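Local coordinates for UDP-N-acetylenolpyruvoylglucosamine reductase (PDB 3TX1), which probably reduces UDP-N-acetylenolpyruvoylglucosamine to UDP-N-acetylmuramate with NADPH and a bound FAD, a step of peptidoglycan precursor synthesis in the bacterial cell wall pathway, at residues A[39-44]-A[56-61]; A[69-74]-A[100-105]; A[169-174]-A[207-212]. All coordinates share one frame; numbering follows the deposited sequence.

The three contacts follow one another along the chain. Segment 56-61 and all of contacts 2 and 3 fall in the FAD-binding PCMH-type region. Contacts 1 and 2 are neighbours, their centres about 11 Å apart, and share a mixed four-stranded sheet in the order 36-42, 54-60, 100-103, 81-84. Contact 1 joins the first two of these strands; contact 2 lays helix 64-76, which follows strand 54-60 in the chain, against strand 100-103. Contact 3 belongs to a separate antiparallel sheet, its centre about 28 Å from that of contact 1 and about 21 Å from that of contact 2. Leu104, just after strand 100-103, touches FAD, which brings this end of contact 2 to the cofactor pocket.

Contact 1 of 3, residues A[39-44]-A[56-61]; sequences LNEPLS and DVFVMP
Residues 39-44 and 56-61 run antiparallel where both chains turn a corner, with Leu39 facing Val57 as a non-hydrogen-bonded pair and the backbone N of Asn40 bonded to Asp56 O (3.0 Å). This is the bent end of the beta hairpin formed by strands 36-42 and 54-60, at one border of the four-stranded sheet. The N-H of Asn40 reaches Asp56 O from above the carbonyl plane, 53° out of it. The side chain of Asn40 leans back across Asp56, and its OD1 lies 3.4 Å from Asp56 CA and close to Asp56 CB. The carboxylate of Asp56 is engaged outside the hairpin, in a salt bridge from OD2 to Arg98. Beyond the corner the contact becomes apolar and centres on the ring of Phe58. Glu41 sets its CB 3.8 Å from Phe58 CB, and CG, anti to the backbone N (chi1 180°), lies over one face of the ring. The chain then bends at chi2, and the carboxylate plane stands 70° from that of the ring. The ring of Tyr46 also meets that of Phe58, while Ile101 of the adjoining strand packs on it too. Leu43 comes in obliquely with one branch, its CD2 being 3.7 Å from both Phe58 CD1 and Phe58 CE1.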
loop_
_atom_site.group_PDB
_atom_site.type_symbol
_atom_site.label_atom_id
_atom_site.label_comp_id
_atom_site.label_asym_id
_atom_site.label_seq_id
_atom_site.Cartn_x
_atom_site.Cartn_y
_atom_site.Cartn_z
ATOM N N LEU A 39 -21.390 4.633 5.963
ATOM C CA LEU A 39 -21.563 6.013 6.228
ATOM C C LEU A 39 -20.491 6.473 7.177
ATOM O O LEU A 39 -20.234 5.861 8.201
ATOM C CB LEU A 39 -22.959 6.172 6.807
ATOM C CG LEU A 39 -23.913 5.078 6.317
ATOM C CD1 LEU A 39 -23.847 3.773 7.080
ATOM C CD2 LEU A 39 -25.327 5.597 6.269
ATOM N N ASN A 40 -19.855 7.559 6.802
ATOM C CA ASN A 40 -18.784 8.162 7.643
ATOM C C ASN A 40 -17.804 7.256 8.397
ATOM O O ASN A 40 -17.573 7.447 9.588
ATOM C CB ASN A 40 -19.395 9.143 8.661
ATOM C CG ASN A 40 -19.979 10.378 8.008
ATOM O OD1 ASN A 40 -19.278 11.095 7.291
ATOM N ND2 ASN A 40 -21.260 10.642 8.261
ATOM N N GLU A 41 -17.196 6.307 7.697
ATOM C CA GLU A 41 -16.458 5.240 8.336
ATOM C C GLU A 41 -15.072 5.689 8.752
ATOM O O GLU A 41 -14.325 6.193 7.914
ATOM C CB GLU A 41 -16.406 4.044 7.384
ATOM C CG GLU A 41 -15.657 2.839 7.902
ATOM C CD GLU A 41 -16.343 2.134 9.043
ATOM O OE1 GLU A 41 -17.408 1.540 8.798
ATOM O OE2 GLU A 41 -15.781 2.128 10.171
ATOM N N PRO A 42 -14.729 5.551 10.061
ATOM C CA PRO A 42 -13.361 5.884 10.454
ATOM C C PRO A 42 -12.481 4.797 9.871
ATOM O O PRO A 42 -12.757 3.597 10.026
ATOM C CB PRO A 42 -13.394 5.833 11.983
ATOM C CG PRO A 42 -14.839 5.948 12.330
ATOM C CD PRO A 42 -15.548 5.211 11.238
ATOM N N LEU A 43 -11.438 5.232 9.180
ATOM C CA LEU A 43 -10.585 4.339 8.425
ATOM C C LEU A 43 -9.545 3.587 9.201
ATOM O O LEU A 43 -8.955 2.658 8.670
ATOM C CB LEU A 43 -9.937 5.119 7.278
ATOM C CG LEU A 43 -11.007 5.774 6.379
ATOM C CD1 LEU A 43 -10.420 6.728 5.343
ATOM C CD2 LEU A 43 -11.868 4.698 5.733
ATOM N N SER A 44 -9.317 3.956 10.451
ATOM C CA SER A 44 -8.245 3.331 11.221
ATOM C C SER A 44 -8.461 1.834 11.348
ATOM O O SER A 44 -7.500 1.073 11.537
ATOM C CB SER A 44 -8.138 3.947 12.594
ATOM O OG SER A 44 -9.304 3.629 13.307
ATOM N N ASP A 56 -16.209 10.069 4.465
ATOM C CA ASP A 56 -17.689 10.264 4.410
ATOM C C ASP A 56 -18.547 9.196 3.686
ATOM O O ASP A 56 -19.666 8.898 4.137
ATOM C CB ASP A 56 -18.017 11.693 3.940
ATOM C CG ASP A 56 -16.897 12.299 3.086
ATOM O OD1 ASP A 56 -16.352 11.592 2.198
ATOM O OD2 ASP A 56 -16.544 13.477 3.330
ATOM N N VAL A 57 -17.997 8.619 2.605
ATOM C CA VAL A 57 -18.653 7.571 1.804
ATOM C C VAL A 57 -17.688 6.377 1.540
ATOM O O VAL A 57 -16.797 6.471 0.693
ATOM C CB VAL A 57 -19.169 8.140 0.460
ATOM C CG1 VAL A 57 -20.024 7.109 -0.253
ATOM C CG2 VAL A 57 -19.974 9.430 0.673
ATOM N N PHE A 58 -17.911 5.255 2.232
ATOM C CA PHE A 58 -17.037 4.083 2.164
ATOM C C PHE A 58 -17.674 2.874 1.479
ATOM O O PHE A 58 -18.585 2.246 2.018
ATOM C CB PHE A 58 -16.589 3.715 3.576
ATOM C CG PHE A 58 -15.473 2.721 3.628
ATOM C CD1 PHE A 58 -14.171 3.096 3.287
ATOM C CD2 PHE A 58 -15.710 1.406 4.041
ATOM C CE1 PHE A 58 -13.140 2.167 3.333
ATOM C CE2 PHE A 58 -14.669 0.475 4.092
ATOM C CZ PHE A 58 -13.388 0.863 3.750
ATOM N N VAL A 59 -17.136 2.515 0.314
ATOM C CA VAL A 59 -17.714 1.475 -0.514
ATOM C C VAL A 59 -16.858 0.238 -0.721
ATOM O O VAL A 59 -15.672 0.359 -1.067
ATOM C CB VAL A 59 -17.999 2.046 -1.904
ATOM C CG1 VAL A 59 -18.818 1.055 -2.716
ATOM C CG2 VAL A 59 -18.736 3.374 -1.779
ATOM N N MET A 60 -17.485 -0.938 -0.561
ATOM C CA MET A 60 -16.835 -2.247 -0.809
ATOM C C MET A 60 -17.548 -3.105 -1.861
ATOM O O MET A 60 -18.569 -3.728 -1.554
ATOM C CB MET A 60 -16.671 -3.038 0.483
ATOM C CG MET A 60 -15.601 -2.469 1.390
ATOM S SD MET A 60 -15.808 -3.002 3.091
ATOM C CE MET A 60 -17.511 -2.507 3.427
ATOM N N PRO A 61 -17.033 -3.119 -3.106
ATOM C CA PRO A 61 -17.671 -3.878 -4.184
ATOM C C PRO A 61 -17.301 -5.346 -4.215
ATOM O O PRO A 61 -16.142 -5.691 -4.064
ATOM C CB PRO A 61 -17.175 -3.202 -5.462
ATOM C CG PRO A 61 -16.009 -2.381 -5.074
ATOM C CD PRO A 61 -16.111 -2.087 -3.609
#

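Contact 2 of 3, residues A[69-74]-A[100-105]; sequences EVVAYC and VILHLD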
loop_
_atom_site.group_PDB
_atom_site.type_symbol
_atom_site.label_atom_id
_atom_site.label_comp_id
_atom_site.label_asym_id
_atom_site.label_seq_id
_atom_site.Cartn_x
_atom_site.Cartn_y
_atom_site.Cartn_z
ATOM N N GLU A 69 -19.577 0.799 -11.810
ATOM C CA GLU A 69 -20.663 1.687 -11.636
ATOM C C GLU A 69 -20.305 2.816 -10.676
ATOM O O GLU A 69 -20.657 3.984 -10.910
ATOM C CB GLU A 69 -21.874 0.900 -11.166
ATOM C CG GLU A 69 -22.395 -0.043 -12.239
ATOM C CD GLU A 69 -23.574 -0.862 -11.755
ATOM O OE1 GLU A 69 -23.344 -1.538 -10.724
ATOM O OE2 GLU A 69 -24.694 -0.830 -12.392
ATOM N N VAL A 70 -19.561 2.493 -9.631
ATOM C CA VAL A 70 -19.244 3.492 -8.616
ATOM C C VAL A 70 -18.214 4.496 -9.122
ATOM O O VAL A 70 -18.384 5.712 -8.934
ATOM C CB VAL A 70 -18.838 2.824 -7.284
ATOM C CG1 VAL A 70 -18.409 3.844 -6.248
ATOM C CG2 VAL A 70 -19.992 1.981 -6.755
ATOM N N VAL A 71 -17.188 3.989 -9.806
ATOM C CA VAL A 71 -16.168 4.834 -10.408
ATOM C C VAL A 71 -16.780 5.743 -11.436
ATOM O O VAL A 71 -16.468 6.932 -11.483
ATOM C CB VAL A 71 -15.060 4.014 -11.092
ATOM C CG1 VAL A 71 -14.215 4.866 -12.037
ATOM C CG2 VAL A 71 -14.175 3.395 -10.048
ATOM N N ALA A 72 -17.665 5.203 -12.251
ATOM C CA ALA A 72 -18.310 6.024 -13.274
ATOM C C ALA A 72 -19.189 7.068 -12.622
ATOM O O ALA A 72 -19.130 8.235 -12.987
ATOM C CB ALA A 72 -19.117 5.177 -14.234
ATOM N N TYR A 73 -19.958 6.651 -11.618
ATOM C CA TYR A 73 -20.878 7.549 -10.944
ATOM C C TYR A 73 -20.152 8.739 -10.346
ATOM O O TYR A 73 -20.598 9.888 -10.511
ATOM C CB TYR A 73 -21.667 6.806 -9.866
ATOM C CG TYR A 73 -22.660 7.657 -9.134
ATOM C CD1 TYR A 73 -24.001 7.663 -9.489
ATOM C CD2 TYR A 73 -22.263 8.462 -8.096
ATOM C CE1 TYR A 73 -24.927 8.455 -8.819
ATOM C CE2 TYR A 73 -23.163 9.254 -7.412
ATOM C CZ TYR A 73 -24.495 9.251 -7.775
ATOM O OH TYR A 73 -25.374 10.057 -7.072
ATOM N N CYS A 74 -19.037 8.467 -9.663
ATOM C CA CYS A 74 -18.247 9.522 -9.023
ATOM C C CYS A 74 -17.599 10.446 -10.024
ATOM O O CYS A 74 -17.524 11.676 -9.784
ATOM C CB CYS A 74 -17.190 8.935 -8.113
ATOM S SG CYS A 74 -17.951 8.240 -6.643
ATOM N N VAL A 100 -15.600 9.749 -2.161
ATOM C CA VAL A 100 -15.883 8.342 -1.960
ATOM C C VAL A 100 -14.559 7.592 -1.916
ATOM O O VAL A 100 -13.687 7.809 -2.758
ATOM C CB VAL A 100 -16.695 7.802 -3.159
ATOM C CG1 VAL A 100 -16.826 6.279 -3.156
ATOM C CG2 VAL A 100 -18.059 8.461 -3.214
ATOM N N ILE A 101 -14.423 6.707 -0.937
ATOM C CA ILE A 101 -13.261 5.856 -0.815
ATOM C C ILE A 101 -13.735 4.449 -1.190
ATOM O O ILE A 101 -14.761 3.984 -0.676
ATOM C CB ILE A 101 -12.670 5.872 0.628
ATOM C CG1 ILE A 101 -11.948 7.193 0.938
ATOM C CG2 ILE A 101 -11.680 4.737 0.831
ATOM C CD1 ILE A 101 -12.860 8.405 1.052
ATOM N N LEU A 102 -13.014 3.800 -2.111
ATOM C CA LEU A 102 -13.308 2.448 -2.552
ATOM C C LEU A 102 -12.274 1.500 -2.016
ATOM O O LEU A 102 -11.079 1.724 -2.190
ATOM C CB LEU A 102 -13.185 2.338 -4.055
ATOM C CG LEU A 102 -14.268 2.439 -5.099
ATOM C CD1 LEU A 102 -13.582 2.086 -6.407
ATOM C CD2 LEU A 102 -15.340 1.414 -4.818
ATOM N N HIS A 103 -12.748 0.416 -1.432
ATOM C CA HIS A 103 -11.907 -0.576 -0.845
ATOM C C HIS A 103 -12.317 -1.882 -1.494
ATOM O O HIS A 103 -13.458 -2.351 -1.385
ATOM C CB HIS A 103 -12.095 -0.529 0.680
ATOM C CG HIS A 103 -11.134 -1.402 1.461
ATOM N ND1 HIS A 103 -9.794 -1.270 1.380
ATOM C CD2 HIS A 103 -11.372 -2.422 2.376
ATOM C CE1 HIS A 103 -9.207 -2.191 2.173
ATOM N NE2 HIS A 103 -10.175 -2.895 2.778
ATOM N N LEU A 104 -11.372 -2.507 -2.163
ATOM C CA LEU A 104 -11.673 -3.678 -2.941
ATOM C C LEU A 104 -11.331 -4.940 -2.212
ATOM O O LEU A 104 -10.901 -5.909 -2.776
ATOM C CB LEU A 104 -10.934 -3.633 -4.251
ATOM C CG LEU A 104 -10.903 -2.283 -4.915
ATOM C CD1 LEU A 104 -9.744 -2.193 -5.855
ATOM C CD2 LEU A 104 -12.178 -2.001 -5.636
ATOM N N ASP A 105 -11.552 -4.908 -0.928
ATOM C CA ASP A 105 -11.278 -6.018 -0.043
ATOM C C ASP A 105 -11.925 -7.291 -0.569
ATOM O O ASP A 105 -11.304 -8.348 -0.540
ATOM C CB ASP A 105 -11.849 -5.700 1.330
ATOM C CG ASP A 105 -10.969 -6.201 2.445
ATOM O OD1 ASP A 105 -10.115 -7.077 2.189
ATOM O OD2 ASP A 105 -11.106 -5.705 3.585
#
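Val70, Val71 and Cys74 of helix 64-76 pack on Val100 and Leu102 of strand 100-103, a helix-on-sheet layer in the FAD-binding domain. The segment axes approach to 10.4 Å and run nearly antiparallel, at 162°. Val70 and Cys74, one helical turn apart, and Val100 and Leu102, alternate residues of the strand, direct their side chains into the interface.

Three contacts join hydrocarbon groups. Val70 CG1 meets both strand residues, at 4.2 Å from Val100 CG1 and 4.2 Å from Leu102 CD2. That methyl stands opposite the backbone N (chi1 176°), which carries it toward the strand. The side chains of Val70 and Leu102 pass with their directions reversed, while that of Val71 lies nearly perpendicular to Leu102 and brings CG2 to 3.9 Å from Leu102 CD1. The two methyls of Leu102 are thus divided between consecutive valines of the helix.

Sulfur makes the remaining contact: Cys74 SG lies against one branch of Val100, 3.4 Å from CG2. Ile35 also touches Val70, and Leu81 and Ile83 of the neighbouring strand touch Leu102, extending the same apolar layer.

All five touching residues are buried and meet through methyl groups and one sulfur, so helix and strand are held here by hydrophobic and van der Waals packing, with shape rather than directional bonding setting their fit.

Contact 3 of 3, residues A[169-174]-A[207-212]; sequences LEAATV and DATFSL
Glu170 runs beside Thr209, the two side chains sharing one direction, with Glu170 CB 3.7 Å from Thr209 CG2. Its chain bends at chi2 (65°), bringing OE1 to Ser211 OG, which donates a 2.6 Å hydrogen bond from above the carboxylate plane. The backbone at this pair forms a classic beta bulge: Glu170 and Ala171 both face Thr209, and the backbone N of each donates to Thr209 O. Thr209 N returns a bond to Ala171 O. Farther along, Thr173 and Asp207 form a hydrogen-bonded antiparallel pair whose side chains join on the same face; Thr173 OG1 donates to Asp207 OD2 (2.7 Å) on its syn side, 33° out of the carboxylate plane. The other face is apolar. There Leu169 CD1 approaches Phe210 CE2 obliquely at 4.2 Å and Ala208 CB at 4.3 Å, while Ala172 pairs with Ala208. Helix 150-156 covers this face, with Leu154 touching Leu169, Ala172 and Ala208. Within the antiparallel sheet, strand 181-185 continues beyond 169-175 and strand 116-120 beyond 204-214, so the bulged pair occupies an interior position.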
loop_
_atom_site.group_PDB
_atom_site.type_symbol
_atom_site.label_atom_id
_atom_site.label_comp_id
_atom_site.label_asym_id
_atom_site.label_seq_id
_atom_site.Cartn_x
_atom_site.Cartn_y
_atom_site.Cartn_z
ATOM N N LEU A 169 5.706 -8.286 -13.586
ATOM C CA LEU A 169 4.350 -7.940 -13.942
ATOM C C LEU A 169 4.103 -8.280 -15.377
ATOM O O LEU A 169 4.726 -7.710 -16.223
ATOM C CB LEU A 169 4.149 -6.464 -13.761
ATOM C CG LEU A 169 2.728 -5.975 -13.577
ATOM C CD1 LEU A 169 1.805 -7.040 -13.061
ATOM C CD2 LEU A 169 2.833 -4.839 -12.606
ATOM N N GLU A 170 3.182 -9.193 -15.649
ATOM C CA GLU A 170 2.907 -9.555 -17.019
ATOM C C GLU A 170 1.789 -8.657 -17.582
ATOM O O GLU A 170 1.967 -7.941 -18.579
ATOM C CB GLU A 170 2.424 -10.994 -17.096
ATOM C CG GLU A 170 1.893 -11.409 -18.458
ATOM C CD GLU A 170 2.944 -11.409 -19.548
ATOM O OE1 GLU A 170 4.156 -11.324 -19.230
ATOM O OE2 GLU A 170 2.537 -11.469 -20.733
ATOM N N ALA A 171 0.631 -8.720 -16.926
ATOM C CA ALA A 171 -0.564 -8.028 -17.355
ATOM C C ALA A 171 -1.381 -7.583 -16.144
ATOM O O ALA A 171 -1.245 -8.121 -15.043
ATOM C CB ALA A 171 -1.390 -8.964 -18.224
ATOM N N ALA A 172 -2.255 -6.610 -16.371
ATOM C CA ALA A 172 -3.145 -6.111 -15.339
ATOM C C ALA A 172 -4.499 -5.715 -15.913
ATOM O O ALA A 172 -4.593 -5.229 -17.060
ATOM C CB ALA A 172 -2.519 -4.920 -14.652
ATOM N N THR A 173 -5.544 -5.949 -15.117
ATOM C CA THR A 173 -6.871 -5.470 -15.468
ATOM C C THR A 173 -7.109 -4.208 -14.658
ATOM O O THR A 173 -6.951 -4.198 -13.444
ATOM C CB THR A 173 -7.979 -6.456 -15.119
ATOM O OG1 THR A 173 -7.673 -7.721 -15.690
ATOM C CG2 THR A 173 -9.315 -5.956 -15.675
ATOM N N VAL A 174 -7.566 -3.174 -15.321
ATOM C CA VAL A 174 -7.686 -1.911 -14.689
ATOM C C VAL A 174 -8.963 -1.120 -15.057
ATOM O O VAL A 174 -9.653 -1.443 -16.029
ATOM C CB VAL A 174 -6.406 -1.162 -15.080
ATOM C CG1 VAL A 174 -6.672 0.221 -15.643
ATOM C CG2 VAL A 174 -5.406 -1.183 -13.954
ATOM N N ASP A 207 -7.107 -6.689 -11.173
ATOM C CA ASP A 207 -6.354 -7.932 -10.972
ATOM C C ASP A 207 -5.023 -7.856 -11.694
ATOM O O ASP A 207 -4.842 -7.011 -12.573
ATOM C CB ASP A 207 -7.153 -9.205 -11.297
ATOM C CG ASP A 207 -7.578 -9.280 -12.748
ATOM O OD1 ASP A 207 -8.792 -9.494 -13.038
ATOM O OD2 ASP A 207 -6.697 -9.088 -13.605
ATOM N N ALA A 208 -4.085 -8.698 -11.282
ATOM C CA ALA A 208 -2.740 -8.674 -11.851
ATOM C C ALA A 208 -2.231 -10.062 -12.294
ATOM O O ALA A 208 -2.589 -11.093 -11.687
ATOM C CB ALA A 208 -1.774 -8.035 -10.861
ATOM N N THR A 209 -1.424 -10.073 -13.359
ATOM C CA THR A 209 -0.835 -11.315 -13.893
ATOM C C THR A 209 0.678 -11.251 -13.838
ATOM O O THR A 209 1.303 -10.393 -14.480
ATOM C CB THR A 209 -1.165 -11.562 -15.381
ATOM O OG1 THR A 209 -2.573 -11.691 -15.579
ATOM C CG2 THR A 209 -0.531 -12.844 -15.824
ATOM N N PHE A 210 1.272 -12.172 -13.086
ATOM C CA PHE A 210 2.730 -12.239 -12.983
ATOM C C PHE A 210 3.317 -13.420 -13.785
ATOM O O PHE A 210 2.844 -14.560 -13.655
ATOM C CB PHE A 210 3.121 -12.375 -11.532
ATOM C CG PHE A 210 2.417 -11.424 -10.612
ATOM C CD1 PHE A 210 1.340 -11.859 -9.847
ATOM C CD2 PHE A 210 2.874 -10.116 -10.450
ATOM C CE1 PHE A 210 0.705 -11.006 -8.960
ATOM C CE2 PHE A 210 2.250 -9.252 -9.569
ATOM C CZ PHE A 210 1.165 -9.702 -8.826
ATOM N N SER A 211 4.311 -13.132 -14.634
ATOM C CA SER A 211 5.026 -14.140 -15.449
ATOM C C SER A 211 6.139 -14.820 -14.639
ATOM O O SER A 211 7.260 -14.312 -14.576
ATOM C CB SER A 211 5.680 -13.472 -16.650
ATOM O OG SER A 211 4.802 -13.368 -17.739
ATOM N N LEU A 212 5.893 -15.965 -14.042
ATOM C CA LEU A 212 6.949 -16.569 -13.266
ATOM C C LEU A 212 7.662 -17.701 -13.992
ATOM O O LEU A 212 7.329 -18.052 -15.093
ATOM C CB LEU A 212 6.422 -17.036 -11.918
ATOM C CG LEU A 212 5.562 -16.081 -11.101
ATOM C CD1 LEU A 212 5.199 -16.660 -9.757
ATOM C CD2 LEU A 212 6.135 -14.690 -10.986
#